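Local coordinates for charybdin (Charybdis maritima, PDB 2B7U), which belongs to the plant ribosome-inactivating proteins and folds as a single chain of mixed beta sheet packed against helices, at residues R72-D76 and D77-R81; A124-I128 and L129-Y133; L158-V161 and S162-C166; K189-Q192 and W193-N196. All coordinates share one frame; numbering follows the deposited sequence. Where two conformers were deposited one is given.

Contact 1. Residues R72-D76 and D77-R81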
# COMPACT_ATOMS: atom_id res chain seq x y z
N ARG A 72 3.16 0.25 10.66
CA ARG A 72 3.22 1.71 10.49
C ARG A 72 3.54 1.98 9.03
O ARG A 72 4.47 1.42 8.48
CB ARG A 72 4.29 2.31 11.36
CG ARG A 72 4.24 3.80 11.42
CD ARG A 72 4.80 4.33 12.74
NE ARG A 72 3.97 3.98 13.90
CZ ARG A 72 4.32 4.23 15.16
NH1 ARG A 72 5.48 4.81 15.43
NH2 ARG A 72 3.51 3.88 16.15
N ILE A 73 2.71 2.81 8.41
CA ILE A 73 2.75 3.04 6.96
C ILE A 73 2.81 4.54 6.67
O ILE A 73 2.12 5.32 7.32
CB ILE A 73 1.48 2.43 6.33
CG1 ILE A 73 1.43 0.92 6.62
CG2 ILE A 73 1.43 2.66 4.83
CD1 ILE A 73 0.14 0.22 6.25
N HIS A 74 3.58 4.92 5.66
CA HIS A 74 3.62 6.32 5.21
C HIS A 74 2.28 6.77 4.61
O HIS A 74 1.71 6.07 3.76
CB HIS A 74 4.70 6.51 4.16
CG HIS A 74 6.08 6.39 4.68
ND1 HIS A 74 6.77 7.47 5.19
CD2 HIS A 74 6.91 5.33 4.77
CE1 HIS A 74 7.97 7.07 5.57
NE2 HIS A 74 8.08 5.77 5.31
N ARG A 75 1.81 7.94 5.04
CA ARG A 75 0.49 8.42 4.63
C ARG A 75 0.54 9.05 3.26
O ARG A 75 -0.50 9.15 2.60
CB ARG A 75 -0.08 9.40 5.65
CG ARG A 75 -1.52 9.67 5.36
CD ARG A 75 -2.17 10.64 6.32
NE ARG A 75 -3.44 11.11 5.76
CZ ARG A 75 -4.28 11.89 6.43
NH1 ARG A 75 -5.41 12.30 5.85
NH2 ARG A 75 -4.00 12.26 7.68
N ASP A 76 1.72 9.46 2.82
CA ASP A 76 1.83 10.13 1.53
C ASP A 76 2.09 9.18 0.36
O ASP A 76 1.67 9.43 -0.75
CB ASP A 76 2.86 11.28 1.58
CG ASP A 76 4.23 10.83 2.05
OD1 ASP A 76 4.38 9.69 2.56
OD2 ASP A 76 5.15 11.66 1.97
N ASP A 77 2.78 8.07 0.59
CA ASP A 77 3.02 7.12 -0.49
C ASP A 77 2.57 5.69 -0.23
O ASP A 77 2.76 4.84 -1.10
CB ASP A 77 4.48 7.20 -0.96
CG ASP A 77 5.45 6.73 0.08
OD1 ASP A 77 6.69 6.80 -0.17
OD2 ASP A 77 5.02 6.26 1.14
N LEU A 78 1.95 5.44 0.92
CA LEU A 78 1.44 4.13 1.32
C LEU A 78 2.50 3.03 1.39
O LEU A 78 2.19 1.84 1.32
CB LEU A 78 0.25 3.72 0.42
CG LEU A 78 -0.93 4.67 0.50
CD1 LEU A 78 -2.12 4.14 -0.34
CD2 LEU A 78 -1.36 4.96 1.91
N VAL A 79 3.74 3.43 1.63
CA VAL A 79 4.82 2.49 1.77
C VAL A 79 4.91 2.02 3.24
O VAL A 79 4.87 2.81 4.18
CB VAL A 79 6.15 3.11 1.32
CG1 VAL A 79 7.32 2.24 1.65
CG2 VAL A 79 6.13 3.38 -0.18
N LEU A 80 5.03 0.71 3.41
CA LEU A 80 5.16 0.13 4.74
C LEU A 80 6.52 0.52 5.33
O LEU A 80 7.56 0.41 4.67
CB LEU A 80 5.00 -1.40 4.62
CG LEU A 80 4.42 -2.15 5.82
CD1 LEU A 80 3.74 -3.43 5.38
CD2 LEU A 80 5.54 -2.46 6.81
N ARG A 81 6.55 1.00 6.57
CA ARG A 81 7.82 1.39 7.19
C ARG A 81 8.27 0.52 8.36
O ARG A 81 9.48 0.43 8.64
CB ARG A 81 7.76 2.85 7.65
CG ARG A 81 9.07 3.44 8.21
CD ARG A 81 10.25 3.22 7.32
NE ARG A 81 10.04 3.75 5.97
CZ ARG A 81 10.64 3.29 4.88
NH1 ARG A 81 11.53 2.30 4.95
NH2 ARG A 81 10.38 3.83 3.70
O HOH W 1 7.22 8.89 1.89
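His74 and Arg81 meet through their polar ends. Arg81 NE gives a nearly straight hydrogen bond to His74 NE2 (2.9 Å, 168° at the hydrogen), lying in the planes of both groups, and NH2 adds a weak one to the same nitrogen. The ring and guanidinium planes nevertheless stand 74° apart. Bends at chi2 (50°) and chi3 fold the arginine chain back and bring NE to the ring edge, while NH1 is held by the carbonyls of Leu94 and Glu95. Backbone bonds close the hairpin: Arg81 N to Arg72 O at 2.9 Å and His74 N to Val79 O at 2.9 Å. Between them Ile73 and Leu80 form a non-hydrogen-bonded pair of this antiparallel beta hairpin, which joins strands 67-74 and 80-84 of the main sheet. Their branched side chains suit the buried face, where Ile73 CG1 lies 4.4 Å from Leu80 CG and helix 151-170 packs against both. In the turn, Leu78 takes positive phi, and Asp77 OD2 accepts from Val79 N at 3.1 Å, an Asx turn. The carboxylates of Asp76 and Asp77 run alongside each other, OD1 of the first 3.8 Å from OD2 of the second; a water donates to Asp76 OD1 and, weakly, to Asp77 OD1, which may ease the repulsion.

Contact 2. Residues A124-I128 and L129-Y133; sequences AQQDI and LDISY
The hydroxyl of Tyr133 donates to the backbone carbonyl of Ile128, OH to O 2.7 Å, with the acceptor near the ring plane, at the edge. This long side chain suits its place because it reaches back five residues and ties the end of the loop to its middle. Gln126, extended beyond CG, reaches Asp130 O with NE2 in a weak bond of 3.1 Å; its OE1 turns to Arg156. Two i to i+3 backbone bonds, Asp130 N to Asp127 O at 2.9 Å and a weak Ile131 N to Ile128 O at 3.5 Å, mark a short 3-10 turn whose helical geometry ends at Asp130. It follows helix 117-124, where Gln125, with positive phi, is the C-prime residue of a Schellman motif. Van der Waals contacts set aliphatic branches against polar groups: Ile131 CG1 lies 3.7 Å from the amide carbon Gln126 CD, and Ile128 CG2 3.6 Å from the phenol oxygen Tyr133 OH. Ile128, Ile131 and Tyr133 all lean on helix 151-170, which accounts for their apolar or aromatic character. On the solvent side two like charges come close, Asp127 OD1 3.4 Å from Asp130 OD2, and probably repel. A water links the backbone N of Asp127 to Asp130 OD2.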
# COMPACT_ATOMS: atom_id res chain seq x y z
N ALA A 124 12.23 -12.83 1.57
CA ALA A 124 11.26 -13.92 1.69
C ALA A 124 11.71 -15.19 0.99
O ALA A 124 11.18 -16.28 1.26
CB ALA A 124 9.92 -13.47 1.15
N GLN A 125 12.70 -15.06 0.12
CA GLN A 125 13.15 -16.14 -0.77
C GLN A 125 11.96 -16.76 -1.50
O GLN A 125 11.87 -17.98 -1.66
CB GLN A 125 13.99 -17.16 0.01
CG GLN A 125 15.15 -16.50 0.74
CD GLN A 125 15.99 -17.45 1.56
OE1 GLN A 125 15.75 -18.66 1.56
NE2 GLN A 125 16.99 -16.91 2.26
N GLN A 126 11.05 -15.88 -1.94
CA GLN A 126 9.80 -16.30 -2.57
C GLN A 126 9.25 -15.14 -3.38
O GLN A 126 9.30 -14.00 -2.93
CB GLN A 126 8.78 -16.70 -1.51
CG GLN A 126 7.47 -17.25 -2.10
CD GLN A 126 6.61 -18.01 -1.10
OE1 GLN A 126 6.87 -17.99 0.11
NE2 GLN A 126 5.59 -18.69 -1.60
N ASP A 127 8.74 -15.45 -4.57
CA ASP A 127 8.22 -14.44 -5.50
C ASP A 127 6.84 -13.91 -5.08
O ASP A 127 6.02 -14.66 -4.53
CB ASP A 127 8.12 -15.03 -6.91
CG ASP A 127 9.48 -15.45 -7.47
OD1 ASP A 127 9.54 -16.50 -8.15
OD2 ASP A 127 10.48 -14.73 -7.21
N ILE A 128 6.59 -12.63 -5.33
CA ILE A 128 5.31 -12.00 -4.99
C ILE A 128 4.15 -12.78 -5.62
O ILE A 128 3.11 -12.97 -4.99
CB ILE A 128 5.27 -10.49 -5.40
CG1 ILE A 128 5.69 -9.60 -4.22
CG2 ILE A 128 3.87 -10.01 -5.80
CD1 ILE A 128 7.02 -9.91 -3.67
N LEU A 129 4.34 -13.24 -6.84
CA LEU A 129 3.30 -13.96 -7.57
C LEU A 129 3.08 -15.40 -7.09
O LEU A 129 2.12 -16.03 -7.51
CB LEU A 129 3.59 -13.94 -9.07
CG LEU A 129 3.57 -12.55 -9.72
CD1 LEU A 129 3.83 -12.65 -11.22
CD2 LEU A 129 2.26 -11.78 -9.47
N ASP A 130 3.95 -15.90 -6.21
CA ASP A 130 3.87 -17.28 -5.74
C ASP A 130 3.36 -17.36 -4.30
O ASP A 130 3.35 -18.43 -3.68
CB ASP A 130 5.23 -17.97 -5.87
CG ASP A 130 5.59 -18.30 -7.32
OD1 ASP A 130 4.68 -18.49 -8.16
OD2 ASP A 130 6.81 -18.38 -7.63
N ILE A 131 2.95 -16.21 -3.77
CA ILE A 131 2.44 -16.09 -2.42
C ILE A 131 0.92 -16.02 -2.46
O ILE A 131 0.34 -15.43 -3.37
CB ILE A 131 3.04 -14.82 -1.75
CG1 ILE A 131 4.54 -15.03 -1.50
CG2 ILE A 131 2.31 -14.46 -0.45
CD1 ILE A 131 5.28 -13.80 -1.08
N SER A 132 0.27 -16.60 -1.45
CA SER A 132 -1.19 -16.61 -1.42
C SER A 132 -1.71 -15.43 -0.63
O SER A 132 -1.12 -15.06 0.39
CB SER A 132 -1.72 -17.91 -0.80
OG SER A 132 -3.14 -17.87 -0.75
N TYR A 133 -2.82 -14.85 -1.10
CA TYR A 133 -3.39 -13.63 -0.52
C TYR A 133 -4.85 -13.79 -0.15
O TYR A 133 -5.68 -12.95 -0.48
CB TYR A 133 -3.24 -12.47 -1.49
CG TYR A 133 -1.83 -12.23 -1.90
CD1 TYR A 133 -1.39 -12.51 -3.19
CD2 TYR A 133 -0.92 -11.69 -1.01
CE1 TYR A 133 -0.08 -12.27 -3.55
CE2 TYR A 133 0.37 -11.45 -1.37
CZ TYR A 133 0.79 -11.73 -2.65
OH TYR A 133 2.10 -11.50 -2.99
O HOH W 2 8.93 -18.28 -5.33

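Contact 3. Residues L158-V161 and S162-C166; sequences LIVV and SQMFC
Val160 and Met164 run alongside each other in the same direction, with the valine CG1 3.8 Å from the methionine SD. One residue on, Val161 CG1 is 4.2 Å from Phe165 CD2, and the carbonyl oxygen of Val161 stands at the edge of that ring, in its plane, 3.5 Å from CD2. Ile159 and Gln163 are likewise neighbours, CG2 to CG 4.2 Å. Gln163 chi1 (-70°), with CG anti to the carbonyl carbon, sets CG beside Ile159 CG2; the bend at chi2 then carries the amide off, where NE2 bonds Glu199 OE1. Behind these pairs stand the backbone bonds that set their spacing: Ser162 N to Leu158 O at 2.8 Å, then Gln163 N to Ile159 O, Met164 N to Val160 O and Phe165 N to Val161 O, the last more bent, 143° at the hydrogen. Farther out, Val161 and Phe165 pack on Leu62 of strand 56-64, Leu158 and Val161 on Leu80. All nine residues are buried; Ser162, small enough for such a place, bonds through OG to Tyr117, as Gln163 does to Glu199. This i to i+4 alpha-helical run passes into a wider pi-type turn at 162-166, in the buried middle of the long helix 151-170 of the ribosome-inactivating fold.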
# COMPACT_ATOMS: atom_id res chain seq x y z
N LEU A 158 5.04 -9.51 5.55
CA LEU A 158 4.95 -8.10 5.14
C LEU A 158 4.50 -7.95 3.67
O LEU A 158 3.76 -6.99 3.35
CB LEU A 158 6.28 -7.39 5.41
CG LEU A 158 6.61 -7.18 6.90
CD1 LEU A 158 8.07 -6.68 7.09
CD2 LEU A 158 5.64 -6.21 7.61
N ILE A 159 4.87 -8.90 2.81
CA ILE A 159 4.36 -8.90 1.45
C ILE A 159 2.83 -9.06 1.46
O ILE A 159 2.12 -8.34 0.77
CB ILE A 159 4.99 -10.01 0.58
CG1 ILE A 159 6.47 -9.72 0.39
CG2 ILE A 159 4.29 -10.10 -0.74
CD1 ILE A 159 7.27 -10.86 -0.10
N VAL A 160 2.34 -10.01 2.25
CA VAL A 160 0.90 -10.23 2.31
C VAL A 160 0.18 -8.96 2.80
O VAL A 160 -0.82 -8.52 2.21
CB VAL A 160 0.57 -11.46 3.20
CG1 VAL A 160 -0.91 -11.55 3.44
CG2 VAL A 160 1.07 -12.72 2.52
N VAL A 161 0.68 -8.36 3.88
CA VAL A 161 0.06 -7.14 4.37
C VAL A 161 0.14 -6.00 3.34
O VAL A 161 -0.85 -5.30 3.07
CB VAL A 161 0.68 -6.72 5.70
CG1 VAL A 161 0.22 -5.32 6.08
CG2 VAL A 161 0.37 -7.75 6.79
N SER A 162 1.30 -5.81 2.74
CA SER A 162 1.46 -4.76 1.73
C SER A 162 0.50 -4.96 0.57
O SER A 162 -0.11 -3.99 0.10
CB SER A 162 2.90 -4.72 1.23
OG SER A 162 3.09 -3.60 0.37
N GLN A 163 0.37 -6.19 0.07
CA GLN A 163 -0.51 -6.46 -1.06
C GLN A 163 -1.96 -6.24 -0.67
O GLN A 163 -2.71 -5.53 -1.34
CB GLN A 163 -0.30 -7.86 -1.60
CG GLN A 163 1.02 -8.06 -2.30
CD GLN A 163 1.06 -7.38 -3.63
OE1 GLN A 163 0.03 -7.19 -4.28
NE2 GLN A 163 2.26 -6.95 -4.05
N MET A 164 -2.37 -6.83 0.44
CA MET A 164 -3.79 -6.81 0.77
C MET A 164 -4.30 -5.52 1.36
O MET A 164 -5.53 -5.31 1.39
CB MET A 164 -4.13 -8.01 1.68
CG MET A 164 -3.83 -9.30 1.01
SD MET A 164 -4.32 -10.78 1.96
CE MET A 164 -6.09 -10.77 1.72
N PHE A 165 -3.41 -4.66 1.84
CA PHE A 165 -3.84 -3.35 2.35
C PHE A 165 -3.32 -2.21 1.50
O PHE A 165 -4.11 -1.42 1.01
CB PHE A 165 -3.54 -3.25 3.84
CG PHE A 165 -4.35 -4.23 4.62
CD1 PHE A 165 -5.66 -3.94 4.92
CD2 PHE A 165 -3.85 -5.47 4.94
CE1 PHE A 165 -6.47 -4.84 5.58
CE2 PHE A 165 -4.66 -6.40 5.60
CZ PHE A 165 -5.97 -6.08 5.93
N CYS A 166 -2.03 -2.18 1.23
CA CYS A 166 -1.49 -1.03 0.46
C CYS A 166 -1.88 -1.09 -1.03
O CYS A 166 -2.45 -0.13 -1.58
CB CYS A 166 -0.02 -0.89 0.63
SG CYS A 166 0.43 -0.75 2.41

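Contact 4. Residues K189-Q192 and W193-N196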
# COMPACT_ATOMS: atom_id res chain seq x y z
N LYS A 189 -3.97 -16.21 -5.94
CA LYS A 189 -2.79 -15.55 -6.50
C LYS A 189 -3.15 -14.18 -7.05
O LYS A 189 -4.30 -13.92 -7.40
CB LYS A 189 -2.13 -16.38 -7.61
CG LYS A 189 -2.85 -16.38 -8.96
CD LYS A 189 -1.89 -16.69 -10.10
CE LYS A 189 -2.61 -16.81 -11.44
NZ LYS A 189 -3.28 -15.55 -11.88
N LEU A 190 -2.14 -13.32 -7.14
CA LEU A 190 -2.31 -12.02 -7.78
C LEU A 190 -2.06 -12.19 -9.27
O LEU A 190 -1.00 -12.68 -9.64
CB LEU A 190 -1.28 -11.06 -7.19
CG LEU A 190 -1.22 -9.64 -7.75
CD1 LEU A 190 -2.33 -8.78 -7.17
CD2 LEU A 190 0.13 -9.04 -7.47
N PRO A 191 -3.02 -11.80 -10.14
CA PRO A 191 -2.77 -11.86 -11.58
C PRO A 191 -1.57 -11.02 -11.98
O PRO A 191 -1.37 -9.94 -11.43
CB PRO A 191 -4.06 -11.29 -12.18
CG PRO A 191 -5.09 -11.51 -11.13
CD PRO A 191 -4.39 -11.33 -9.84
N GLN A 192 -0.77 -11.50 -12.92
CA GLN A 192 0.46 -10.81 -13.31
C GLN A 192 0.18 -9.39 -13.82
O GLN A 192 0.97 -8.48 -13.58
CB GLN A 192 1.24 -11.62 -14.36
CG GLN A 192 2.68 -11.11 -14.56
CD GLN A 192 3.57 -12.12 -15.28
OE1 GLN A 192 4.79 -12.17 -15.05
NE2 GLN A 192 2.98 -12.90 -16.17
N TRP A 193 -0.95 -9.19 -14.50
CA TRP A 193 -1.24 -7.86 -15.02
C TRP A 193 -1.43 -6.84 -13.90
O TRP A 193 -1.09 -5.65 -14.04
CB TRP A 193 -2.44 -7.89 -15.96
CG TRP A 193 -3.81 -7.98 -15.37
CD1 TRP A 193 -4.54 -9.13 -15.14
CD2 TRP A 193 -4.64 -6.89 -14.98
NE1 TRP A 193 -5.77 -8.80 -14.62
CE2 TRP A 193 -5.86 -7.43 -14.51
CE3 TRP A 193 -4.48 -5.51 -14.97
CZ2 TRP A 193 -6.90 -6.63 -14.05
CZ3 TRP A 193 -5.52 -4.72 -14.52
CH2 TRP A 193 -6.71 -5.29 -14.06
N MET A 194 -1.99 -7.29 -12.78
CA MET A 194 -2.15 -6.43 -11.61
C MET A 194 -0.79 -6.09 -10.98
O MET A 194 -0.59 -4.97 -10.51
CB MET A 194 -3.09 -7.07 -10.59
CG MET A 194 -4.48 -7.16 -11.09
SD MET A 194 -5.64 -7.81 -9.88
CE MET A 194 -7.10 -7.92 -10.92
N GLN A 195 0.14 -7.02 -10.97
CA GLN A 195 1.51 -6.68 -10.56
C GLN A 195 2.19 -5.70 -11.53
O GLN A 195 2.69 -4.61 -11.16
CB GLN A 195 2.36 -7.95 -10.45
CG GLN A 195 3.78 -7.65 -10.01
CD GLN A 195 4.67 -8.85 -10.16
OE1 GLN A 195 4.80 -9.41 -11.25
NE2 GLN A 195 5.30 -9.25 -9.08
N ASN A 196 2.20 -6.04 -12.81
CA ASN A 196 3.05 -5.35 -13.75
C ASN A 196 2.45 -4.10 -14.39
O ASN A 196 3.16 -3.13 -14.74
CB ASN A 196 3.45 -6.30 -14.87
CG ASN A 196 4.32 -7.44 -14.42
OD1 ASN A 196 4.46 -8.44 -15.13
ND2 ASN A 196 4.94 -7.29 -13.26
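Pro191 O is gripped by two backbone donors, Met194 N at 3.0 Å and Gln195 N at 3.3 Å, each bond weak. The next carbonyl does better: Gln192 O accepts from Asn196 N at 2.8 Å, with 162° at the hydrogen. Beside this bond the two side chains cross obliquely, Asn196 OD1 3.3 Å from Gln192 CG, and their amide planes are turned 41° from each other. On the apolar side the ring of Pro191 meets two neighbours, CB lying 3.7 Å from Trp193 CD1 and CD 3.7 Å from Met194 SD. The extended methionine chain passes at a slant across the proline ring, SD near CD and CG, and its own CG sits over the centre of the Trp193 ring. Trp193 CG falls between the backbone N and the carbonyl carbon (chi1 77°), which swings the indole back to Pro191; Tyr226 stacks on it. Leu190 straddles the start of the helix, its CD1 3.9 Å from Met194 CB and its CD2 3.9 Å from Gln195 CB, and its buried branches also meet Tyr133 and Phe178. Proline has no N-H to satisfy, and its ring restricts phi, consistent with a place just before the helix. Pro191 occupies the N-cap position, and the whole forms the N-terminal turn of helix 192-199.

Overall arrangement
Helix 151-170 links the four sites, since contact 3 touches each of the others. The hairpin of contact 1 lies on it, with Leu80 CD2 3.8 Å from Leu158 CD2; the centres of contacts 1 and 3 are 12 Å apart. Contact 2 packs on the same helix through Tyr133 and Ile131, centres 11 Å apart. Contacts 2 and 4 also meet directly: Leu129 CD1 lies 3.8 Å from Gln192 CG. Contact 4 reaches contact 3 through Leu190 CD2, 3.7 Å from Gln163 OE1. Contact 1 touches neither 2 nor 4, its nearest atoms lying about 11 Å and about 14 Å from theirs. A bound MES molecule, probably from the crystallisation liquor, lies about 4 Å from the Trp193 side chain of contact 4.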